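Local atomic coordinates of CyaB (Pseudomonas aeruginosa, PDB entry 3R5G), a protein that probably works as an adenylyl cyclase making cyclic AMP from ATP, the present chain being the catalytic domain of a longer membrane protein. Residues L36-N41 with Q97-Q102; I154-E159 with I168-K173. All blocks are in the same frame, centred on the assembly; numbering follows the deposited sequence.

Interaction 1 of 2, residues L36-N41 with Q97-Q102; sequences LNNYLN and QQWRAQ
Trp99, near the end of helix 74-100, reaches across to Tyr39 and Asn38 in the middle of helix 29-50. Both helices belong to the class III nucleotide cyclase fold. The backbones stay well apart, with CA of Asn38 and CA of Trp99 10.4 Å from each other, and the indole reaches into that gap from its own side.

The apolar part is an edge contact. CB of Tyr39 lies 4.2 Å from CZ2 of Trp99, near the plane of the indole, so the six-membered ring meets that CB with its rim. A chi1 of -65° sets CG of Trp99 beside the backbone N, and the indole then reaches helix 29-50 with its six-membered ring; it also packs on Ile104 and Leu108. Tyr39 is buried between two elements: its side chain also rests on Met92 and Leu95 of helix 74-100 and on Ser15 and Ile17 of strand 6-18.

The polar groups come close without bonding. The Asn38 amide stands nearly upright to the indole, the two planes 80° apart. Its ND2 is 4.3 Å from OE1 of Gln98, too far for a hydrogen bond, at the more open margin of the contact.

Helix 29-50 also faces the second subunit. There Asn37 OD1 accepts a hydrogen bond from Gly125 N of that subunit, and Asn41 OD1 one from its Asp127 N.

The indole nitrogen is buried by the contact and has no hydrogen-bond partner in the model: ND2 of Asn38 sits 3.9 Å from NE1 of Trp99, which is not a hydrogen bond.

Interaction 2 of 2, residues I154-E159 with I168-K173; sequences ILISHE and IMCRDK
Leu155 and Lys173 bury equal amounts of surface in this contact, and Ile156 follows closely. They join two strands of the cyclase catalytic domain in a strand-helix-strand unit: strand 154-157 runs into helix 158-164, and the chain returns as strand 170-176. Both strands pair antiparallel with strand 185-190, and no hydrogen bond links the two segments directly, so side chains make the contact.

At one end the aliphatic part of Lys173 passes the tip of Leu155 at about a right angle, with CD of Lys173 4.0 Å from CD2 of Leu155. The lysine is extended beyond CG, so its methylenes supply the apolar surface while NZ travels on to salt bridges with Glu150 and Glu153. Those two carboxylates hold NZ beyond the leucine.

At the other end the tip of Ile156 reaches Cys170. Its CG1 lies between the backbone N and the carbonyl carbon (chi1 65°), and an extended chi2 of 170° carries CD1 to the cysteine. Ile156 and Cys170 both pack on Tyr161 and Ile164 of helix 158-164, so the intervening helix closes over the pair. Ser157, next along, is the N-cap of that helix, and its OG is also hydrogen-bonded to Asn115 OD1. The closing touch is van der Waals: CD1 of Ile156 rests 3.9 Å from SG of Cys170.

Overall arrangement
Interactions 1 and 2 follow one another along the chain within a single catalytic domain. Their centres are 28 Å apart, their nearest atoms about 11 Å, and they do not touch. Helix 74-100 connects them: its last turn and the residues after it supply one side of interaction 1, while farther back Val82, Ser83, Ile86 and Arg89 meet Ile154 or Ile168 from the segments of interaction 2. Their relation to the dimer differs. Segment 36-41 bonds to the second subunit, whereas 154-159 and 168-173 touch no other chain of the assembly. Helix 29-50, one half of interaction 1, is thus part of the dimer interface, where class III cyclases form their active sites.

Interaction 1 of 2, residues L36-N41 with Q97-Q102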
loop_
_atom_site.group_PDB
_atom_site.type_symbol
_atom_site.label_atom_id
_atom_site.label_comp_id
_atom_site.label_asym_id
_atom_site.label_seq_id
_atom_site.Cartn_x
_atom_site.Cartn_y
_atom_site.Cartn_z
ATOM N N LEU A 36 -7.964 -13.421 -8.907
ATOM C CA LEU A 36 -7.928 -12.258 -7.967
ATOM C C LEU A 36 -9.341 -11.703 -7.712
ATOM O O LEU A 36 -9.700 -11.301 -6.555
ATOM C CB LEU A 36 -7.013 -11.147 -8.504
ATOM C CG LEU A 36 -6.911 -9.830 -7.725
ATOM C CD1 LEU A 36 -6.424 -10.166 -6.262
ATOM C CD2 LEU A 36 -5.867 -8.909 -8.409
ATOM N N ASN A 37 -10.196 -11.453 -8.755
ATOM C CA ASN A 37 -11.457 -10.851 -8.528
ATOM C C ASN A 37 -12.411 -11.744 -7.685
ATOM O O ASN A 37 -13.188 -11.196 -6.903
ATOM C CB ASN A 37 -12.110 -10.397 -9.883
ATOM C CG ASN A 37 -11.341 -9.265 -10.544
ATOM O OD1 ASN A 37 -10.438 -8.737 -9.974
ATOM N ND2 ASN A 37 -11.618 -8.985 -11.819
ATOM N N ASN A 38 -12.331 -13.062 -7.920
ATOM C CA ASN A 38 -13.114 -14.020 -7.119
ATOM C C ASN A 38 -12.731 -13.884 -5.636
ATOM O O ASN A 38 -13.620 -13.734 -4.805
ATOM C CB ASN A 38 -12.879 -15.425 -7.616
ATOM C CG ASN A 38 -13.616 -16.496 -6.778
ATOM O OD1 ASN A 38 -14.789 -16.345 -6.450
ATOM N ND2 ASN A 38 -12.950 -17.599 -6.554
ATOM N N TYR A 39 -11.439 -13.881 -5.420
ATOM C CA TYR A 39 -10.894 -13.690 -4.047
ATOM C C TYR A 39 -11.340 -12.392 -3.432
ATOM O O TYR A 39 -11.875 -12.361 -2.342
ATOM C CB TYR A 39 -9.370 -13.757 -4.087
ATOM C CG TYR A 39 -8.776 -13.376 -2.741
ATOM C CD1 TYR A 39 -8.764 -14.288 -1.630
ATOM C CD2 TYR A 39 -8.206 -12.104 -2.556
ATOM C CE1 TYR A 39 -8.273 -13.892 -0.358
ATOM C CE2 TYR A 39 -7.669 -11.714 -1.305
ATOM C CZ TYR A 39 -7.744 -12.615 -0.208
ATOM O OH TYR A 39 -7.256 -12.315 1.042
ATOM N N LEU A 40 -11.162 -11.266 -4.153
ATOM C CA LEU A 40 -11.537 -10.001 -3.584
ATOM C C LEU A 40 -13.066 -9.906 -3.349
ATOM O O LEU A 40 -13.530 -9.323 -2.403
ATOM C CB LEU A 40 -11.034 -8.859 -4.501
ATOM C CG LEU A 40 -9.525 -8.699 -4.532
ATOM C CD1 LEU A 40 -9.143 -7.657 -5.635
ATOM C CD2 LEU A 40 -8.869 -8.328 -3.166
ATOM N N ASN A 41 -13.868 -10.506 -4.256
ATOM C CA ASN A 41 -15.311 -10.475 -4.084
ATOM C C ASN A 41 -15.714 -11.308 -2.833
ATOM O O ASN A 41 -16.500 -10.848 -2.047
ATOM C CB ASN A 41 -15.989 -11.100 -5.321
ATOM C CG ASN A 41 -17.414 -10.663 -5.446
ATOM O OD1 ASN A 41 -17.753 -9.483 -5.376
ATOM N ND2 ASN A 41 -18.298 -11.655 -5.494
ATOM N N GLN A 97 -9.330 -25.082 -2.380
ATOM C CA GLN A 97 -9.853 -26.375 -2.931
ATOM C C GLN A 97 -10.449 -26.081 -4.313
ATOM O O GLN A 97 -10.286 -26.833 -5.298
ATOM C CB GLN A 97 -10.977 -26.938 -2.048
ATOM C CG GLN A 97 -10.559 -27.382 -0.619
ATOM C CD GLN A 97 -11.744 -27.470 0.390
ATOM O OE1 GLN A 97 -12.850 -27.953 0.055
ATOM N NE2 GLN A 97 -11.505 -27.006 1.640
ATOM N N GLN A 98 -11.153 -24.979 -4.427
ATOM C CA GLN A 98 -11.692 -24.609 -5.720
ATOM C C GLN A 98 -10.585 -24.356 -6.723
ATOM O O GLN A 98 -10.660 -24.801 -7.902
ATOM C CB GLN A 98 -12.623 -23.400 -5.656
ATOM C CG GLN A 98 -13.786 -23.664 -4.820
ATOM C CD GLN A 98 -14.694 -22.487 -4.642
ATOM O OE1 GLN A 98 -14.373 -21.341 -5.064
ATOM N NE2 GLN A 98 -15.863 -22.749 -4.066
ATOM N N TRP A 99 -9.552 -23.614 -6.315
ATOM C CA TRP A 99 -8.435 -23.319 -7.188
ATOM C C TRP A 99 -7.632 -24.545 -7.605
ATOM O O TRP A 99 -7.171 -24.651 -8.764
ATOM C CB TRP A 99 -7.479 -22.323 -6.528
ATOM C CG TRP A 99 -8.126 -20.984 -6.317
ATOM C CD1 TRP A 99 -9.122 -20.478 -7.000
ATOM C CD2 TRP A 99 -7.746 -20.001 -5.344
ATOM N NE1 TRP A 99 -9.450 -19.216 -6.535
ATOM C CE2 TRP A 99 -8.585 -18.921 -5.522
ATOM C CE3 TRP A 99 -6.763 -19.957 -4.364
ATOM C CZ2 TRP A 99 -8.541 -17.783 -4.683
ATOM C CZ3 TRP A 99 -6.689 -18.850 -3.556
ATOM C CH2 TRP A 99 -7.572 -17.764 -3.733
ATOM N N ARG A 100 -7.467 -25.468 -6.669
ATOM C CA ARG A 100 -6.691 -26.676 -6.943
ATOM C C ARG A 100 -7.438 -27.458 -8.047
ATOM O O ARG A 100 -6.787 -28.113 -8.897
ATOM C CB ARG A 100 -6.429 -27.507 -5.663
ATOM C CG ARG A 100 -5.601 -28.785 -5.897
ATOM C CD ARG A 100 -5.224 -29.416 -4.555
ATOM N NE ARG A 100 -4.297 -30.555 -4.619
ATOM C CZ ARG A 100 -4.631 -31.794 -5.002
ATOM N NH1 ARG A 100 -5.860 -32.087 -5.454
ATOM N NH2 ARG A 100 -3.724 -32.752 -4.962
ATOM N N ALA A 101 -8.767 -27.373 -8.044
ATOM C CA ALA A 101 -9.584 -28.021 -9.085
ATOM C C ALA A 101 -9.457 -27.386 -10.465
ATOM O O ALA A 101 -9.850 -28.009 -11.473
ATOM C CB ALA A 101 -11.090 -28.097 -8.674
ATOM N N GLN A 102 -8.972 -26.140 -10.548
ATOM C CA GLN A 102 -8.678 -25.552 -11.855
ATOM C C GLN A 102 -7.246 -25.826 -12.208
ATOM O O GLN A 102 -6.745 -25.287 -13.178
ATOM C CB GLN A 102 -8.824 -24.033 -11.882
ATOM C CG GLN A 102 -10.010 -23.399 -11.223
ATOM C CD GLN A 102 -9.736 -21.896 -10.967
ATOM O OE1 GLN A 102 -10.004 -21.390 -9.878
ATOM N NE2 GLN A 102 -9.176 -21.186 -11.977
#

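Interaction 2 of 2, residues I154-E159 with I168-K173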
loop_
_atom_site.group_PDB
_atom_site.type_symbol
_atom_site.label_atom_id
_atom_site.label_comp_id
_atom_site.label_asym_id
_atom_site.label_seq_id
_atom_site.Cartn_x
_atom_site.Cartn_y
_atom_site.Cartn_z
ATOM N N ILE A 154 -2.562 -14.728 11.813
ATOM C CA ILE A 154 -3.177 -13.474 12.092
ATOM C C ILE A 154 -2.407 -12.906 13.272
ATOM O O ILE A 154 -2.476 -13.419 14.444
ATOM C CB ILE A 154 -4.628 -13.680 12.546
ATOM C CG1 ILE A 154 -5.359 -14.334 11.458
ATOM C CG2 ILE A 154 -5.263 -12.320 12.883
ATOM C CD1 ILE A 154 -6.856 -14.736 11.798
ATOM N N LEU A 155 -1.759 -11.804 13.021
ATOM C CA LEU A 155 -0.961 -11.153 14.086
ATOM C C LEU A 155 -1.666 -9.929 14.602
ATOM O O LEU A 155 -2.156 -9.100 13.759
ATOM C CB LEU A 155 0.418 -10.674 13.619
ATOM C CG LEU A 155 1.427 -11.765 13.293
ATOM C CD1 LEU A 155 2.836 -11.131 13.119
ATOM C CD2 LEU A 155 1.528 -12.693 14.500
ATOM N N ILE A 156 -1.790 -9.697 15.902
ATOM C CA ILE A 156 -2.454 -8.542 16.435
ATOM C C ILE A 156 -1.541 -7.878 17.468
ATOM O O ILE A 156 -0.612 -8.539 18.038
ATOM C CB ILE A 156 -3.770 -8.982 17.144
ATOM C CG1 ILE A 156 -3.587 -9.873 18.405
ATOM C CG2 ILE A 156 -4.635 -9.689 16.122
ATOM C CD1 ILE A 156 -4.861 -10.094 19.234
ATOM N N SER A 157 -1.773 -6.633 17.736
ATOM C CA SER A 157 -1.040 -5.888 18.779
ATOM C C SER A 157 -1.655 -6.124 20.122
ATOM O O SER A 157 -2.714 -6.734 20.327
ATOM C CB SER A 157 -1.079 -4.425 18.392
ATOM O OG SER A 157 -2.449 -3.984 18.577
ATOM N N HIS A 158 -0.932 -5.664 21.142
ATOM C CA HIS A 158 -1.415 -5.762 22.494
ATOM C C HIS A 158 -2.697 -5.002 22.786
ATOM O O HIS A 158 -3.523 -5.498 23.517
ATOM C CB HIS A 158 -0.277 -5.311 23.438
ATOM C CG HIS A 158 -0.642 -5.464 24.877
ATOM N ND1 HIS A 158 -0.653 -6.695 25.515
ATOM C CD2 HIS A 158 -1.115 -4.568 25.776
ATOM C CE1 HIS A 158 -1.079 -6.546 26.758
ATOM N NE2 HIS A 158 -1.348 -5.260 26.950
ATOM N N GLU A 159 -2.848 -3.808 22.188
ATOM C CA GLU A 159 -4.100 -3.092 22.343
ATOM C C GLU A 159 -5.279 -3.966 21.831
ATOM O O GLU A 159 -6.313 -3.987 22.491
ATOM C CB GLU A 159 -4.023 -1.759 21.566
ATOM C CG GLU A 159 -5.183 -0.840 21.961
ATOM C CD GLU A 159 -5.000 -0.239 23.395
ATOM O OE1 GLU A 159 -3.864 -0.238 23.933
ATOM O OE2 GLU A 159 -6.026 0.199 23.978
ATOM N N ILE A 168 -11.530 -14.407 22.384
ATOM C CA ILE A 168 -10.790 -14.982 21.297
ATOM C C ILE A 168 -9.457 -15.479 21.848
ATOM O O ILE A 168 -8.739 -14.815 22.564
ATOM C CB ILE A 168 -10.526 -13.927 20.161
ATOM C CG1 ILE A 168 -11.895 -13.640 19.498
ATOM C CG2 ILE A 168 -9.428 -14.432 19.182
ATOM C CD1 ILE A 168 -11.844 -12.560 18.369
ATOM N N MET A 169 -9.113 -16.689 21.432
ATOM C CA MET A 169 -7.904 -17.353 21.944
ATOM C C MET A 169 -6.656 -16.872 21.184
ATOM O O MET A 169 -6.637 -16.810 19.941
ATOM C CB MET A 169 -7.995 -18.851 21.674
ATOM C CG MET A 169 -7.001 -19.656 22.375
ATOM S SD MET A 169 -7.316 -19.848 24.148
ATOM C CE MET A 169 -8.829 -20.826 24.123
ATOM N N CYS A 170 -5.618 -16.471 21.935
ATOM C CA CYS A 170 -4.409 -15.862 21.358
ATOM C C CYS A 170 -3.191 -16.564 21.982
ATOM O O CYS A 170 -3.278 -17.136 23.082
ATOM C CB CYS A 170 -4.341 -14.353 21.711
ATOM S SG CYS A 170 -5.782 -13.443 20.988
ATOM N N ARG A 171 -2.048 -16.347 21.353
ATOM C CA ARG A 171 -0.756 -16.823 21.892
ATOM C C ARG A 171 0.278 -15.753 21.679
ATOM O O ARG A 171 0.438 -15.193 20.616
ATOM C CB ARG A 171 -0.386 -17.991 20.999
ATOM C CG ARG A 171 0.778 -18.651 21.554
ATOM C CD ARG A 171 1.117 -19.946 20.797
ATOM N NE ARG A 171 0.143 -20.704 20.022
ATOM C CZ ARG A 171 -0.398 -21.884 20.346
ATOM N NH1 ARG A 171 -1.183 -22.458 19.455
ATOM N NH2 ARG A 171 -0.212 -22.469 21.529
ATOM N N ASP A 172 0.992 -15.401 22.747
ATOM C CA ASP A 172 2.135 -14.475 22.674
ATOM C C ASP A 172 3.187 -14.878 21.657
ATOM O O ASP A 172 3.617 -16.072 21.623
ATOM C CB ASP A 172 2.731 -14.440 24.112
ATOM C CG ASP A 172 3.770 -13.365 24.365
ATOM O OD1 ASP A 172 4.390 -12.860 23.467
ATOM O OD2 ASP A 172 3.939 -13.048 25.614
ATOM N N LYS A 173 3.528 -13.930 20.772
ATOM C CA LYS A 173 4.551 -14.248 19.750
ATOM C C LYS A 173 5.744 -13.309 19.903
ATOM O O LYS A 173 6.465 -12.988 18.929
ATOM C CB LYS A 173 3.967 -14.259 18.322
ATOM C CG LYS A 173 4.788 -15.219 17.390
ATOM C CD LYS A 173 4.583 -14.905 15.925
ATOM C CE LYS A 173 5.525 -15.815 15.162
ATOM N NZ LYS A 173 5.402 -15.794 13.712
#